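Local coordinates for PHOX (Pseudomonas fluorescens, PDB 4A9V), which hydrolyses phosphate monoesters as a PhoX-type alkaline phosphatase, a beta-propeller enzyme that uses a complex iron-calcium cofactor for phosphotransfer, at residues D22-P27 / S572-T577; R141-N146 / S259-R264; I346-T349 / G354-A357. All coordinates share one frame; numbering follows the deposited sequence. Where two conformers were deposited one is given.

Contact 1 of 3, residues D22-P27 / S572-T577; sequences DTISLP and SVMAIT
Leu26 and Ile576 point their side chains at each other and meet tip to tip, with Leu26 CD2 4.0 Å from Ile576 CG2. Ile576 sets its CG2 branch opposite the backbone N and CG1 beside that nitrogen (chi1 -50°), which makes CG2 the methyl that meets the leucine. A second apolar pair lies two residues earlier on both segments: Ile24 offers its CG1 methylene to the terminal methyl of Met574, CG1 to CE 4.3 Å. The CA atoms stand 8.9 Å apart for Leu26 and Ile576 and 9.5 Å apart for Ile24 and Met574, so side chains alone span the separation and no hydrogen bond links the segments. Segment 572-577 lies on an inner strand of a four-stranded antiparallel sheet, as in a propeller blade, between strands 30-37 and 544-550. Segment 22-27 passes over one face of that sheet, and Ile24 and Leu26 also touch Met525 of strand 521-526, part of another sheet. Ser25 joins the same neighbour through a backbone bond with Val526. One methyl-methyl and one methylene-methyl contact, burying only 163 Å² in all, imply modest, weakly directional hydrophobic cohesion.

Contact 2 of 3, residues R141-N146 / S259-R264; sequences RRIHGN and STPVKR. With EDO (1,2-ethanediol), chain M.
Arg141 grips the backbone carbonyl of Ser259 end-on, with both terminal nitrogens directed at the one oxygen. Arg141 NH2 gives the shorter and straighter bond, 2.7 Å to Ser259 O (N-H...O 149°), approaching nearly in line with C=O. The bond from Arg141 NH1 to Ser259 O is 2.9 Å long and more bent (N-H...O 136°). Edge-on, the guanidinium holds the oxygen in its plane. An extended chain, with CG opposite the backbone N (chi1 -174°), carries the charge across. Arg141 NH1 also makes a weak bond to Ser259 OG at 3.4 Å, but that hydroxyl's stronger partner is the Asp256 carbonyl. Here the last strand of one four-stranded antiparallel sheet, 130-144, meets the loop leading into strand 262-264 of the next propeller sheet. Alongside the polar grip, Ile143 and Pro261 slide past each other, Ile143 CD1 3.9 Å from Pro261 CG; the same methyl lies over one guanidinium face of Arg141, offset toward its rim. An alanine in place of Arg141 would probably leave Ser259 O without both donors and take away the flat group that the Ile143 methyl lies against. The buried Arg142 bonds through NH1 to Ala115 O and Gln63 O and through NE to Val119 O, and Lys263 NZ is held by Glu193. Arg264 makes salt bridges from NE to Glu251 and NH1 to Asp320, and its NH2 bonds weakly to an ethanediol, probably from the crystallisation liquor.

Contact 3 of 3, residues I346-T349 / G354-A357; sequences IELT and GIDA
Ile355 drives the end of its side chain against the backbone of Leu348 and Thr349, and van der Waals contact is what joins the two segments. Its CD1 methyl lies 3.8 Å from Leu348 CA and an equal 3.8 Å from Thr349 N, seated on the peptide link between those residues. Glu347 O is a little farther, 4.1 Å from Ile355 CD1. The torsions account for this reach: CG1 stands opposite the carbonyl carbon (chi1 -59°), and chi2 of 168° then extends CD1 away from the isoleucine backbone. The apolar contact between side chains is longer, Leu348 CD2 to Ile355 CD1 at 4.1 Å, with the two groups crossing obliquely. Although Leu348 sets out from its backbone away from segment 354-357, this branch still meets the methyl. Both side chains also pack on Val367 of helix 364-369, and Ile355 touches Phe361 and Val378.

In the fold, 346-349 carries the last residues of strand 340-347, in an antiparallel sheet of the propeller, and runs on into the loop after it; 354-357 belongs to that loop, which leads on to helix 364-369. The contact bridges the four residues 350-353, bringing the loop alongside the strand end.

Polar interactions flank the methyl contact without linking the segments directly. Glu347 O accepts from Asn353 ND2 in the intervening loop, and Leu348 O accepts from Gln364 NE2. Glu347 OE2 forms a salt bridge with Lys352. On the other segment, Ser359 OG is bonded to both Gly354 O and Asp356 N.

None of the three contacts touches another. Contact 1 joins parts near the two ends of the chain, so contacts 2 and 3 both fall within the 544 residues it spans, contact 2 being complete before contact 3 begins. Contacts 1 and 3 lie on opposite sides of the chain's centre, 46 Å apart between centres and about 32 Å between nearest atoms. Contact 2 has its centre 30 Å from that of contact 1 and 31 Å from that of contact 3, with nearest atoms about 12 Å away in both cases. Contact 1 is the one with a metal ligand in its neighbourhood, at about 11 Å between the side chains of Ile24 and Glu532, which binds a lithium ion here and a calcium ion in another structure of the protein.

Contact 1 of 3, residues D22-P27 / S572-T577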
ATOM      1  N   ASP A  22       9.704  -0.773 -22.904  1.00 13.29           N
ATOM      2  CA  ASP A  22      10.437  -0.722 -21.641  1.00 11.27           C
ATOM      3  C   ASP A  22      10.798   0.726 -21.305  1.00 11.01           C
ATOM      4  O   ASP A  22      11.958   1.052 -21.045  1.00 13.32           O
ATOM      5  CB  ASP A  22      11.697  -1.586 -21.742  1.00 12.01           C
ATOM      6  CG  ASP A  22      12.310  -1.893 -20.393  1.00 10.77           C
ATOM      7  OD1 ASP A  22      11.551  -2.006 -19.405  1.00 10.76           O
ATOM      8  OD2 ASP A  22      13.543  -2.120 -20.342  1.00 11.28           O
ATOM      9  N   THR A  23       9.767   1.569 -21.276  0.50 11.75           N
ATOM     10  CA  THR A  23       9.912   3.016 -21.125  0.50 10.84           C
ATOM     11  C   THR A  23       8.716   3.563 -20.341  0.50 12.38           C
ATOM     12  O   THR A  23       7.701   2.881 -20.195  0.50 14.19           O
ATOM     13  CB  THR A  23       9.945   3.722 -22.494  0.50 12.65           C
ATOM     14  OG1 THR A  23       8.683   3.555 -23.152  0.50 14.59           O
ATOM     15  CG2 THR A  23      11.059   3.165 -23.370  0.50 18.13           C
ATOM     16  N   ILE A  24       8.799   4.831 -19.942  1.00 10.92           N
ATOM     17  CA  ILE A  24       7.632   5.596 -19.517  1.00 11.25           C
ATOM     18  C   ILE A  24       7.018   6.298 -20.725  1.00 10.27           C
ATOM     19  O   ILE A  24       7.703   7.006 -21.450  1.00 14.46           O
ATOM     20  CB  ILE A  24       8.044   6.682 -18.496  1.00 13.08           C
ATOM     21  CG1 ILE A  24       8.671   6.064 -17.246  1.00 21.27           C
ATOM     22  CG2 ILE A  24       6.855   7.561 -18.147  1.00 13.30           C
ATOM     23  CD1 ILE A  24       7.676   5.424 -16.314  1.00 19.94           C
ATOM     24  N   SER A  25       5.721   6.115 -20.920  1.00  9.48           N
ATOM     25  CA  SER A  25       4.967   6.842 -21.929  1.00  9.91           C
ATOM     26  C   SER A  25       4.001   7.795 -21.241  1.00  8.99           C
ATOM     27  O   SER A  25       3.339   7.407 -20.275  1.00  9.06           O
ATOM     28  CB  SER A  25       4.183   5.850 -22.798  1.00 15.21           C
ATOM     29  OG  SER A  25       5.048   4.893 -23.385  1.00 17.06           O
ATOM     30  N   LEU A  26       3.882   9.007 -21.783  1.00  9.22           N
ATOM     31  CA  LEU A  26       3.078  10.074 -21.185  1.00  9.64           C
ATOM     32  C   LEU A  26       2.322  10.803 -22.294  1.00  9.63           C
ATOM     33  O   LEU A  26       2.625  10.616 -23.468  1.00 11.25           O
ATOM     34  CB  LEU A  26       3.985  11.053 -20.444  1.00  9.86           C
ATOM     35  CG  LEU A  26       4.564  10.533 -19.133  1.00 10.40           C
ATOM     36  CD1 LEU A  26       5.795  11.337 -18.749  1.00 11.25           C
ATOM     37  CD2 LEU A  26       3.529  10.573 -18.021  1.00 12.38           C
ATOM     38  N   PRO A  27       1.428  11.731 -21.929  1.00  9.61           N
ATOM     39  CA  PRO A  27       0.795  12.537 -22.963  1.00 10.22           C
ATOM     40  C   PRO A  27       1.753  13.578 -23.516  1.00 10.94           C
ATOM     41  O   PRO A  27       2.789  13.868 -22.915  1.00 11.47           O
ATOM     42  CB  PRO A  27      -0.393  13.201 -22.232  1.00 10.72           C
ATOM     43  CG  PRO A  27      -0.506  12.491 -20.913  1.00  9.92           C
ATOM     44  CD  PRO A  27       0.892  12.046 -20.598  1.00 10.19           C
ATOM     45  N   SER A 572      12.304   2.565  -9.174  1.00  6.47           N
ATOM     46  CA  SER A 572      12.598   3.985  -9.133  1.00  7.15           C
ATOM     47  C   SER A 572      11.362   4.786  -8.785  1.00  6.72           C
ATOM     48  O   SER A 572      10.237   4.387  -9.104  1.00  7.59           O
ATOM     49  CB  SER A 572      13.132   4.456 -10.484  1.00  7.64           C
ATOM     50  OG  SER A 572      14.319   3.771 -10.842  1.00  8.33           O
ATOM     51  N   VAL A 573      11.587   5.937  -8.159  1.00  6.68           N
ATOM     52  CA  VAL A 573      10.585   6.974  -8.045  1.00  6.80           C
ATOM     53  C   VAL A 573      10.836   7.973  -9.159  1.00  6.74           C
ATOM     54  O   VAL A 573      11.962   8.462  -9.328  1.00  7.63           O
ATOM     55  CB  VAL A 573      10.657   7.664  -6.665  1.00  7.22           C
ATOM     56  CG1 VAL A 573       9.646   8.793  -6.563  1.00  8.44           C
ATOM     57  CG2 VAL A 573      10.437   6.653  -5.551  1.00  8.29           C
ATOM     58  N   MET A 574       9.785   8.259  -9.920  1.00  7.33           N
ATOM     59  CA  MET A 574       9.842   9.179 -11.046  1.00  7.97           C
ATOM     60  C   MET A 574       9.190  10.499 -10.671  1.00  7.53           C
ATOM     61  O   MET A 574       8.214  10.526  -9.931  1.00  9.21           O
ATOM     62  CB  MET A 574       9.099   8.593 -12.252  1.00  8.95           C
ATOM     63  CG  MET A 574       9.502   7.173 -12.607  1.00  9.85           C
ATOM     64  SD  MET A 574      11.253   6.985 -12.998  1.00 11.25           S
ATOM     65  CE  MET A 574      11.388   7.985 -14.477  1.00 13.01           C
ATOM     66  N   ALA A 575       9.706  11.576 -11.252  1.00  7.56           N
ATOM     67  CA  ALA A 575       9.082  12.888 -11.197  1.00  8.17           C
ATOM     68  C   ALA A 575       8.487  13.227 -12.559  1.00  7.92           C
ATOM     69  O   ALA A 575       9.198  13.226 -13.569  1.00  9.43           O
ATOM     70  CB  ALA A 575      10.112  13.939 -10.808  1.00  9.07           C
ATOM     71  N   ILE A 576       7.173  13.431 -12.593  1.00  8.48           N
ATOM     72  CA  ILE A 576       6.447  13.757 -13.810  1.00  8.00           C
ATOM     73  C   ILE A 576       6.067  15.236 -13.771  1.00  8.45           C
ATOM     74  O   ILE A 576       5.496  15.715 -12.790  1.00  8.40           O
ATOM     75  CB  ILE A 576       5.152  12.925 -13.919  1.00  8.39           C
ATOM     76  CG1 ILE A 576       5.408  11.427 -13.691  1.00 11.26           C
ATOM     77  CG2 ILE A 576       4.436  13.221 -15.226  1.00 10.56           C
ATOM     78  CD1 ILE A 576       6.426  10.788 -14.602  1.00 13.76           C
ATOM     79  N   THR A 577       6.399  15.950 -14.843  1.00  9.16           N
ATOM     80  CA  THR A 577       6.129  17.377 -14.938  1.00  9.31           C
ATOM     81  C   THR A 577       5.596  17.709 -16.334  1.00  9.63           C
ATOM     82  O   THR A 577       5.734  16.927 -17.274  1.00 10.18           O
ATOM     83  CB  THR A 577       7.402  18.202 -14.666  1.00 10.18           C
ATOM     84  OG1 THR A 577       8.439  17.780 -15.558  1.00 11.46           O
ATOM     85  CG2 THR A 577       7.868  18.040 -13.222  1.00 11.21           C
TER

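Contact 2 of 3, residues R141-N146 / S259-R264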
ATOM      1  N   ARG A 141      17.179   8.740   5.952  1.00  7.34           N
ATOM      2  CA  ARG A 141      17.161   7.654   6.912  1.00  7.73           C
ATOM      3  C   ARG A 141      16.636   6.392   6.265  1.00  7.30           C
ATOM      4  O   ARG A 141      15.660   6.433   5.523  1.00  8.13           O
ATOM      5  CB  ARG A 141      16.257   8.048   8.080  1.00  9.84           C
ATOM      6  CG  ARG A 141      16.255   7.061   9.213  1.00 11.04           C
ATOM      7  CD  ARG A 141      15.283   7.483  10.292  1.00 12.31           C
ATOM      8  NE  ARG A 141      15.346   6.551  11.399  1.00 12.60           N
ATOM      9  CZ  ARG A 141      14.700   6.695  12.542  1.00 11.66           C
ATOM     10  NH1 ARG A 141      13.768   7.634  12.665  1.00 10.96           N
ATOM     11  NH2 ARG A 141      14.935   5.836  13.526  1.00 15.45           N
ATOM     12  N   ARG A 142      17.233   5.261   6.623  1.00  6.98           N
ATOM     13  CA  ARG A 142      16.616   3.954   6.412  1.00  7.25           C
ATOM     14  C   ARG A 142      16.029   3.425   7.712  1.00  7.21           C
ATOM     15  O   ARG A 142      16.713   3.350   8.731  1.00  8.87           O
ATOM     16  CB  ARG A 142      17.619   2.945   5.855  1.00  7.96           C
ATOM     17  CG  ARG A 142      17.992   3.147   4.398  1.00  7.85           C
ATOM     18  CD  ARG A 142      16.795   3.198   3.458  1.00  7.38           C
ATOM     19  NE  ARG A 142      15.789   2.172   3.719  1.00  6.94           N
ATOM     20  CZ  ARG A 142      16.000   0.867   3.585  1.00  7.44           C
ATOM     21  NH1 ARG A 142      17.078   0.422   2.957  1.00  8.43           N
ATOM     22  NH2 ARG A 142      15.132  -0.007   4.076  1.00  7.97           N
ATOM     23  N   ILE A 143      14.784   2.976   7.626  1.00  7.04           N
ATOM     24  CA  ILE A 143      14.186   2.096   8.601  1.00  7.30           C
ATOM     25  C   ILE A 143      14.002   0.769   7.881  1.00  7.39           C
ATOM     26  O   ILE A 143      13.505   0.749   6.756  1.00  9.04           O
ATOM     27  CB  ILE A 143      12.842   2.665   9.090  1.00  8.45           C
ATOM     28  CG1 ILE A 143      13.073   4.027   9.761  1.00 10.98           C
ATOM     29  CG2 ILE A 143      12.167   1.699  10.046  1.00 10.76           C
ATOM     30  CD1 ILE A 143      11.880   4.949   9.769  1.00 14.14           C
ATOM     31  N   HIS A 144      14.590  -0.289   8.408  1.00  7.26           N
ATOM     32  CA  HIS A 144      14.607  -1.543   7.677  1.00  7.45           C
ATOM     33  C   HIS A 144      14.140  -2.700   8.517  1.00  7.22           C
ATOM     34  O   HIS A 144      13.667  -2.529   9.649  1.00  7.71           O
ATOM     35  CB  HIS A 144      15.996  -1.793   7.087  1.00  8.05           C
ATOM     36  CG  HIS A 144      17.099  -1.776   8.107  1.00  7.99           C
ATOM     37  ND1 HIS A 144      17.213  -2.720   9.063  1.00  9.04           N
ATOM     38  CD2 HIS A 144      18.139  -0.878   8.308  1.00  9.56           C
ATOM     39  CE1 HIS A 144      18.267  -2.437   9.840  1.00  9.53           C
ATOM     40  NE2 HIS A 144      18.848  -1.320   9.363  1.00  9.84           N
ATOM     41  N   GLY A 145      14.241  -3.901   7.959  1.00  7.49           N
ATOM     42  CA  GLY A 145      13.659  -5.081   8.575  1.00  7.72           C
ATOM     43  C   GLY A 145      14.323  -5.552   9.855  1.00  7.25           C
ATOM     44  O   GLY A 145      13.771  -6.415  10.539  1.00  8.90           O
ATOM     45  N   ASN A 146      15.456  -4.946  10.214  1.00  8.29           N
ATOM     46  CA  ASN A 146      16.101  -5.209  11.504  1.00  9.05           C
ATOM     47  C   ASN A 146      16.160  -3.985  12.433  1.00  9.33           C
ATOM     48  O   ASN A 146      16.756  -4.067  13.502  1.00 11.44           O
ATOM     49  CB  ASN A 146      17.514  -5.782  11.303  1.00  9.51           C
ATOM     50  CG  ASN A 146      17.506  -7.275  11.030  1.00  9.28           C
ATOM     51  OD1 ASN A 146      16.926  -8.050  11.794  1.00 10.65           O
ATOM     52  ND2 ASN A 146      18.201  -7.691   9.973  1.00 11.04           N
ATOM     53  N   SER A 259      14.179   9.388  15.980  1.00 10.60           N
ATOM     54  CA  SER A 259      12.967   8.869  16.609  1.00 10.87           C
ATOM     55  C   SER A 259      12.819   7.368  16.400  1.00 11.15           C
ATOM     56  O   SER A 259      13.304   6.814  15.411  1.00 12.37           O
ATOM     57  CB  SER A 259      11.734   9.584  16.065  1.00 12.01           C
ATOM     58  OG  SER A 259      11.576   9.352  14.674  1.00 13.58           O
ATOM     59  N   THR A 260      12.129   6.720  17.331  1.00  9.80           N
ATOM     60  CA  THR A 260      11.838   5.297  17.227  1.00 10.41           C
ATOM     61  C   THR A 260      10.408   5.097  16.737  1.00  8.84           C
ATOM     62  O   THR A 260       9.461   5.506  17.408  1.00  9.47           O
ATOM     63  CB  THR A 260      12.028   4.606  18.594  1.00 10.87           C
ATOM     64  OG1 THR A 260      13.393   4.736  19.002  1.00 13.03           O
ATOM     65  CG2 THR A 260      11.671   3.139  18.525  1.00 12.87           C
ATOM     66  N   PRO A 261      10.238   4.490  15.552  1.00  7.95           N
ATOM     67  CA  PRO A 261       8.887   4.277  15.042  1.00  8.51           C
ATOM     68  C   PRO A 261       8.084   3.337  15.926  1.00  7.45           C
ATOM     69  O   PRO A 261       8.643   2.533  16.681  1.00  8.20           O
ATOM     70  CB  PRO A 261       9.123   3.665  13.656  1.00  8.55           C
ATOM     71  CG  PRO A 261      10.510   4.100  13.284  1.00  9.32           C
ATOM     72  CD  PRO A 261      11.264   4.080  14.579  1.00  9.79           C
ATOM     73  N   VAL A 262       6.763   3.461  15.812  1.00  7.29           N
ATOM     74  CA  VAL A 262       5.839   2.827  16.746  1.00  8.27           C
ATOM     75  C   VAL A 262       4.779   2.031  15.991  1.00  7.07           C
ATOM     76  O   VAL A 262       4.038   2.582  15.175  1.00  7.47           O
ATOM     77  CB  VAL A 262       5.122   3.873  17.617  1.00  9.24           C
ATOM     78  CG1 VAL A 262       4.240   3.176  18.642  1.00 10.61           C
ATOM     79  CG2 VAL A 262       6.121   4.793  18.302  1.00 11.74           C
ATOM     80  N   LYS A 263       4.664   0.746  16.322  1.00  6.56           N
ATOM     81  CA  LYS A 263       3.578  -0.088  15.807  1.00  6.77           C
ATOM     82  C   LYS A 263       2.301   0.194  16.585  1.00  6.71           C
ATOM     83  O   LYS A 263       2.260   0.056  17.809  1.00  8.08           O
ATOM     84  CB  LYS A 263       3.952  -1.565  15.878  1.00  7.21           C
ATOM     85  CG  LYS A 263       5.281  -1.865  15.197  1.00  7.57           C
ATOM     86  CD  LYS A 263       5.314  -3.213  14.493  1.00  7.94           C
ATOM     87  CE  LYS A 263       6.648  -3.415  13.796  1.00  7.30           C
ATOM     88  NZ  LYS A 263       6.697  -4.659  12.979  1.00  8.12           N
ATOM     89  N   ARG A 264       1.270   0.632  15.872  1.00  6.23           N
ATOM     90  CA  ARG A 264       0.053   1.146  16.491  1.00  6.60           C
ATOM     91  C   ARG A 264      -1.005   0.036  16.537  1.00  6.54           C
ATOM     92  O   ARG A 264      -1.807  -0.125  15.616  1.00  6.73           O
ATOM     93  CB  ARG A 264      -0.457   2.364  15.717  1.00  7.06           C
ATOM     94  CG  ARG A 264       0.493   3.550  15.767  1.00  7.07           C
ATOM     95  CD  ARG A 264       0.642   4.104  17.176  1.00  8.07           C
ATOM     96  NE  ARG A 264       1.468   5.306  17.207  1.00  7.89           N
ATOM     97  CZ  ARG A 264       1.866   5.916  18.318  1.00  8.78           C
ATOM     98  NH1 ARG A 264       1.459   5.481  19.503  1.00 10.02           N
ATOM     99  NH2 ARG A 264       2.664   6.964  18.241  1.00  9.87           N
TER
HETATM  100  C1  EDO M 907       6.072   8.622  15.421  1.00 41.06           C
HETATM  101  O1  EDO M 907       5.919  10.023  15.681  1.00 65.33           O
HETATM  102  C2  EDO M 907       5.050   7.846  16.244  1.00 30.17           C
HETATM  103  O2  EDO M 907       4.419   8.741  17.169  1.00112.73           O

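Contact 3 of 3, residues I346-T349 / G354-A357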
ATOM      1  N   ILE A 346     -19.087  -1.957  11.822  1.00  7.34           N
ATOM      2  CA  ILE A 346     -19.394  -2.791  12.973  1.00  8.18           C
ATOM      3  C   ILE A 346     -18.164  -2.851  13.876  1.00  8.60           C
ATOM      4  O   ILE A 346     -17.063  -3.130  13.424  1.00  8.04           O
ATOM      5  CB  ILE A 346     -19.781  -4.220  12.537  1.00  9.12           C
ATOM      6  CG1 ILE A 346     -20.960  -4.182  11.562  1.00 10.86           C
ATOM      7  CG2 ILE A 346     -20.103  -5.074  13.752  1.00 10.91           C
ATOM      8  CD1 ILE A 346     -21.271  -5.511  10.919  1.00 13.64           C
ATOM      9  N   GLU A 347     -18.366  -2.554  15.154  1.00  9.28           N
ATOM     10  CA  GLU A 347     -17.287  -2.397  16.118  1.00  9.48           C
ATOM     11  C   GLU A 347     -16.596  -3.725  16.455  1.00  9.55           C
ATOM     12  O   GLU A 347     -17.258  -4.725  16.747  1.00 11.73           O
ATOM     13  CB  GLU A 347     -17.915  -1.810  17.378  1.00 17.80           C
ATOM     14  CG  GLU A 347     -16.981  -1.380  18.476  1.00 21.24           C
ATOM     15  CD  GLU A 347     -17.746  -0.781  19.639  1.00 19.82           C
ATOM     16  OE1 GLU A 347     -18.863  -0.255  19.415  1.00 26.12           O
ATOM     17  OE2 GLU A 347     -17.107  -0.560  20.669  1.00 21.25           O
ATOM     18  N   LEU A 348     -15.268  -3.698  16.517  1.00  8.55           N
ATOM     19  CA  LEU A 348     -14.478  -4.821  16.989  1.00  8.44           C
ATOM     20  C   LEU A 348     -13.977  -4.509  18.393  1.00  8.65           C
ATOM     21  O   LEU A 348     -12.889  -3.955  18.591  1.00  9.40           O
ATOM     22  CB  LEU A 348     -13.312  -5.078  16.037  1.00  9.38           C
ATOM     23  CG  LEU A 348     -13.723  -5.349  14.588  1.00  8.53           C
ATOM     24  CD1 LEU A 348     -12.492  -5.627  13.741  1.00 10.92           C
ATOM     25  CD2 LEU A 348     -14.717  -6.494  14.489  1.00  9.64           C
ATOM     26  N   THR A 349     -14.818  -4.845  19.363  1.00  9.61           N
ATOM     27  CA  THR A 349     -14.611  -4.483  20.757  1.00 11.10           C
ATOM     28  C   THR A 349     -14.922  -5.690  21.624  1.00 11.63           C
ATOM     29  O   THR A 349     -16.013  -6.245  21.551  1.00 12.89           O
ATOM     30  CB  THR A 349     -15.535  -3.320  21.154  1.00 11.97           C
ATOM     31  OG1 THR A 349     -15.149  -2.149  20.423  1.00 14.09           O
ATOM     32  CG2 THR A 349     -15.461  -3.036  22.656  1.00 16.06           C
ATOM     33  N   GLY A 354     -20.708 -10.214  20.072  1.00 17.82           N
ATOM     34  CA  GLY A 354     -20.392 -11.638  20.170  1.00 18.22           C
ATOM     35  C   GLY A 354     -18.904 -11.941  20.211  1.00 15.91           C
ATOM     36  O   GLY A 354     -18.502 -13.105  20.134  1.00 15.94           O
ATOM     37  N   ILE A 355     -18.097 -10.906  20.424  1.00 14.51           N
ATOM     38  CA  ILE A 355     -16.658 -11.055  20.567  1.00 14.44           C
ATOM     39  C   ILE A 355     -16.312 -11.201  22.049  1.00 15.79           C
ATOM     40  O   ILE A 355     -16.378 -10.238  22.812  1.00 17.85           O
ATOM     41  CB  ILE A 355     -15.917  -9.830  20.006  1.00 12.85           C
ATOM     42  CG1 ILE A 355     -16.243  -9.626  18.525  1.00 12.26           C
ATOM     43  CG2 ILE A 355     -14.419  -9.966  20.206  1.00 13.17           C
ATOM     44  CD1 ILE A 355     -15.786  -8.283  18.007  1.00 13.78           C
ATOM     45  N   ASP A 356     -15.957 -12.415  22.458  1.00 16.34           N
ATOM     46  CA  ASP A 356     -15.717 -12.701  23.865  1.00 17.45           C
ATOM     47  C   ASP A 356     -15.028 -14.057  23.991  1.00 18.13           C
ATOM     48  O   ASP A 356     -14.577 -14.628  22.997  1.00 17.98           O
ATOM     49  CB  ASP A 356     -17.034 -12.685  24.651  1.00 23.52           C
ATOM     50  CG  ASP A 356     -18.054 -13.660  24.102  1.00 27.16           C
ATOM     51  OD1 ASP A 356     -17.645 -14.706  23.558  1.00 24.76           O
ATOM     52  OD2 ASP A 356     -19.265 -13.382  24.216  1.00 56.36           O
ATOM     53  N   ALA A 357     -14.849 -14.521  25.220  1.00 19.73           N
ATOM     54  CA  ALA A 357     -14.102 -15.745  25.440  1.00 23.01           C
ATOM     55  C   ALA A 357     -14.737 -16.915  24.688  1.00 25.64           C
ATOM     56  O   ALA A 357     -14.030 -17.772  24.156  1.00 30.38           O
ATOM     57  CB  ALA A 357     -14.011 -16.048  26.928  1.00 28.95           C
TER